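Local atomic coordinates of malonyl CoA:acyl carrier protein malonyltransferase (Streptomyces coelicolor, PDB entry 1NM2), a protein that probably transfers the malonyl group from malonyl-CoA to holo acyl carrier protein, supplying malonyl-ACP for fatty acid biosynthesis. Residues Leu158-Ala166 with Pro255-Glu263. Sequence-based numbering, arbitrary orientation.
Sequences LTPANVNGA and PVRWDLCME
Val163 holds CG1 anti to its backbone N (chi1 -179°), which lays that methyl against the carboxylate of Asp259, 3.4 Å from CG1 to Asp259 CG. Arg257, bent at both chi2 and chi3, doubles back beside the same valine, its NE 3.5 Å from Val163 CB. The bend also lets its guanidinium grip Asp259 side-on: Arg257 NE reaches Asp259 OD2, tilted from the guanidinium plane, while Arg257 NH1 meets the syn lone pair of Asp259 OD1 at 2.6 Å, in that plane. Leu260 CD1 lies over one face of that guanidinium. An alanine in place of Asp259 would probably leave the arginine without its counter-charge, free to swing off Val163.

Behind these side chains, strand 159-165 pairs in parallel with the short edge strand 256-257 of a mixed sheet. Ala161 O takes two donors from opposite faces of its plane, Val256 N at 2.7 Å and Asn162 ND2 at 2.9 Å. Val163 N returns a nearly straight bond to Val256 O, 2.9 Å long. Beyond Arg257, the first turn of helix 258-267 takes over: Asp259 N donates to Val163 O at 3.0 Å. Further on, Asn164 O sits at the edge of the Trp258 ring with Met262 CE beside it, and it has no polar partner although buried.

Asn164 OD1 is hydrogen-bonded to His97, which belongs to the GxSxG sequence of the probable nucleophile elbow and whose ring meets Trp258. The chemistry thus divides: an ion pair packed against Val163 on one side of the pairing, and on the other Asn162 and Val256, with the Asn162 side chain about 5 Å from the acetate bound in the active site.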
loop_
_atom_site.group_PDB
_atom_site.type_symbol
_atom_site.label_atom_id
_atom_site.label_comp_id
_atom_site.label_asym_id
_atom_site.label_seq_id
_atom_site.Cartn_x
_atom_site.Cartn_y
_atom_site.Cartn_z
ATOM N N LEU A 158 22.428 3.281 2.036
ATOM C CA LEU A 158 20.977 3.175 2.128
ATOM C C LEU A 158 20.408 2.633 0.819
ATOM O O LEU A 158 21.108 2.554 -0.185
ATOM C CB LEU A 158 20.352 4.548 2.398
ATOM C CG LEU A 158 20.686 5.357 3.657
ATOM C CD1 LEU A 158 20.394 4.527 4.884
ATOM C CD2 LEU A 158 22.132 5.809 3.631
ATOM N N THR A 159 19.133 2.268 0.833
ATOM C CA THR A 159 18.489 1.774 -0.372
ATOM C C THR A 159 17.256 2.638 -0.628
ATOM O O THR A 159 16.627 3.134 0.308
ATOM C CB THR A 159 18.032 0.313 -0.220
ATOM O OG1 THR A 159 16.882 0.266 0.627
ATOM C CG2 THR A 159 19.126 -0.528 0.396
ATOM N N PRO A 160 16.915 2.862 -1.903
ATOM C CA PRO A 160 15.737 3.680 -2.205
ATOM C C PRO A 160 14.496 2.797 -2.069
ATOM O O PRO A 160 13.958 2.304 -3.064
ATOM C CB PRO A 160 15.996 4.125 -3.640
ATOM C CG PRO A 160 16.680 2.923 -4.225
ATOM C CD PRO A 160 17.656 2.526 -3.132
ATOM N N ALA A 161 14.066 2.598 -0.827
ATOM C CA ALA A 161 12.914 1.758 -0.495
ATOM C C ALA A 161 11.606 2.162 -1.170
ATOM O O ALA A 161 10.778 1.310 -1.500
ATOM C CB ALA A 161 12.731 1.724 1.018
ATOM N N ASN A 162 11.413 3.462 -1.359
ATOM C CA ASN A 162 10.213 3.975 -2.004
ATOM C C ASN A 162 10.586 4.945 -3.114
ATOM O O ASN A 162 11.307 5.914 -2.877
ATOM C CB ASN A 162 9.332 4.761 -1.021
ATOM C CG ASN A 162 8.347 3.896 -0.250
ATOM O OD1 ASN A 162 7.386 4.420 0.304
ATOM N ND2 ASN A 162 8.582 2.595 -0.187
ATOM N N VAL A 163 10.107 4.674 -4.323
ATOM C CA VAL A 163 10.302 5.576 -5.459
ATOM C C VAL A 163 8.843 5.798 -5.840
ATOM O O VAL A 163 8.259 5.032 -6.608
ATOM C CB VAL A 163 11.073 4.915 -6.611
ATOM C CG1 VAL A 163 11.272 5.921 -7.745
ATOM C CG2 VAL A 163 12.432 4.438 -6.109
ATOM N N ASN A 164 8.257 6.844 -5.271
ATOM C CA ASN A 164 6.840 7.131 -5.461
ATOM C C ASN A 164 6.380 8.042 -6.581
ATOM O O ASN A 164 5.184 8.303 -6.697
ATOM C CB ASN A 164 6.263 7.634 -4.141
ATOM C CG ASN A 164 6.453 6.638 -3.022
ATOM O OD1 ASN A 164 6.378 5.429 -3.242
ATOM N ND2 ASN A 164 6.693 7.134 -1.817
ATOM N N GLY A 165 7.304 8.518 -7.404
ATOM C CA GLY A 165 6.916 9.391 -8.496
ATOM C C GLY A 165 6.869 10.839 -8.060
ATOM O O GLY A 165 6.965 11.138 -6.869
ATOM N N ALA A 166 6.711 11.743 -9.023
ATOM C CA ALA A 166 6.670 13.164 -8.723
ATOM C C ALA A 166 7.978 13.543 -8.035
ATOM O O ALA A 166 8.028 14.483 -7.245
ATOM C CB ALA A 166 5.484 13.479 -7.824
ATOM N N PRO A 255 12.368 -2.630 -3.193
ATOM C CA PRO A 255 11.883 -1.246 -3.308
ATOM C C PRO A 255 10.486 -1.163 -3.939
ATOM O O PRO A 255 10.122 -1.993 -4.775
ATOM C CB PRO A 255 12.934 -0.590 -4.203
ATOM C CG PRO A 255 14.195 -1.340 -3.850
ATOM C CD PRO A 255 13.703 -2.774 -3.806
ATOM N N VAL A 256 9.711 -0.157 -3.540
ATOM C CA VAL A 256 8.374 0.053 -4.090
ATOM C C VAL A 256 8.498 1.038 -5.255
ATOM O O VAL A 256 8.747 2.226 -5.049
ATOM C CB VAL A 256 7.405 0.658 -3.040
ATOM C CG1 VAL A 256 6.089 1.036 -3.703
ATOM C CG2 VAL A 256 7.150 -0.346 -1.908
ATOM N N ARG A 257 8.336 0.545 -6.478
ATOM C CA ARG A 257 8.434 1.415 -7.640
ATOM C C ARG A 257 7.061 1.910 -8.061
ATOM O O ARG A 257 6.551 1.536 -9.120
ATOM C CB ARG A 257 9.110 0.685 -8.807
ATOM C CG ARG A 257 10.582 0.368 -8.546
ATOM C CD ARG A 257 11.352 1.634 -8.181
ATOM N NE ARG A 257 11.353 2.605 -9.271
ATOM C CZ ARG A 257 12.067 2.479 -10.386
ATOM N NH1 ARG A 257 12.003 3.413 -11.330
ATOM N NH2 ARG A 257 12.860 1.429 -10.553
ATOM N N TRP A 258 6.466 2.752 -7.224
ATOM C CA TRP A 258 5.149 3.300 -7.522
ATOM C C TRP A 258 5.251 4.216 -8.736
ATOM O O TRP A 258 4.275 4.410 -9.466
ATOM C CB TRP A 258 4.593 4.076 -6.325
ATOM C CG TRP A 258 3.161 4.474 -6.534
ATOM C CD1 TRP A 258 2.669 5.740 -6.695
ATOM C CD2 TRP A 258 2.047 3.589 -6.671
ATOM N NE1 TRP A 258 1.311 5.697 -6.930
ATOM C CE2 TRP A 258 0.904 4.388 -6.917
ATOM C CE3 TRP A 258 1.901 2.196 -6.614
ATOM C CZ2 TRP A 258 -0.370 3.838 -7.104
ATOM C CZ3 TRP A 258 0.635 1.647 -6.801
ATOM C CH2 TRP A 258 -0.485 2.471 -7.042
ATOM N N ASP A 259 6.442 4.771 -8.955
ATOM C CA ASP A 259 6.669 5.640 -10.103
ATOM C C ASP A 259 6.380 4.872 -11.397
ATOM O O ASP A 259 5.696 5.369 -12.299
ATOM C CB ASP A 259 8.122 6.145 -10.119
ATOM C CG ASP A 259 9.139 5.020 -10.240
ATOM O OD1 ASP A 259 10.107 5.183 -11.015
ATOM O OD2 ASP A 259 8.984 3.980 -9.558
ATOM N N LEU A 260 6.898 3.651 -11.478
ATOM C CA LEU A 260 6.703 2.815 -12.656
ATOM C C LEU A 260 5.259 2.347 -12.788
ATOM O O LEU A 260 4.775 2.113 -13.891
ATOM C CB LEU A 260 7.644 1.609 -12.605
ATOM C CG LEU A 260 9.124 2.006 -12.665
ATOM C CD1 LEU A 260 10.007 0.770 -12.587
ATOM C CD2 LEU A 260 9.377 2.778 -13.953
ATOM N N CYS A 261 4.575 2.194 -11.661
ATOM C CA CYS A 261 3.187 1.774 -11.706
ATOM C C CYS A 261 2.373 2.874 -12.395
ATOM O O CYS A 261 1.511 2.587 -13.229
ATOM C CB CYS A 261 2.662 1.513 -10.291
ATOM S SG CYS A 261 3.356 0.022 -9.526
ATOM N N MET A 262 2.651 4.130 -12.057
ATOM C CA MET A 262 1.933 5.245 -12.669
ATOM C C MET A 262 2.287 5.375 -14.147
ATOM O O MET A 262 1.438 5.753 -14.953
ATOM C CB MET A 262 2.215 6.565 -11.927
ATOM C CG MET A 262 1.552 6.647 -10.533
ATOM S SD MET A 262 1.513 8.301 -9.779
ATOM C CE MET A 262 3.248 8.519 -9.356
ATOM N N GLU A 263 3.535 5.066 -14.501
ATOM C CA GLU A 263 3.961 5.117 -15.899
ATOM C C GLU A 263 3.139 4.092 -16.684
ATOM O O GLU A 263 2.728 4.334 -17.816
ATOM C CB GLU A 263 5.449 4.771 -16.031
ATOM C CG GLU A 263 6.401 5.845 -15.532
ATOM C CD GLU A 263 6.260 7.144 -16.305
ATOM O OE1 GLU A 263 6.222 7.088 -17.555
ATOM O OE2 GLU A 263 6.192 8.217 -15.665
#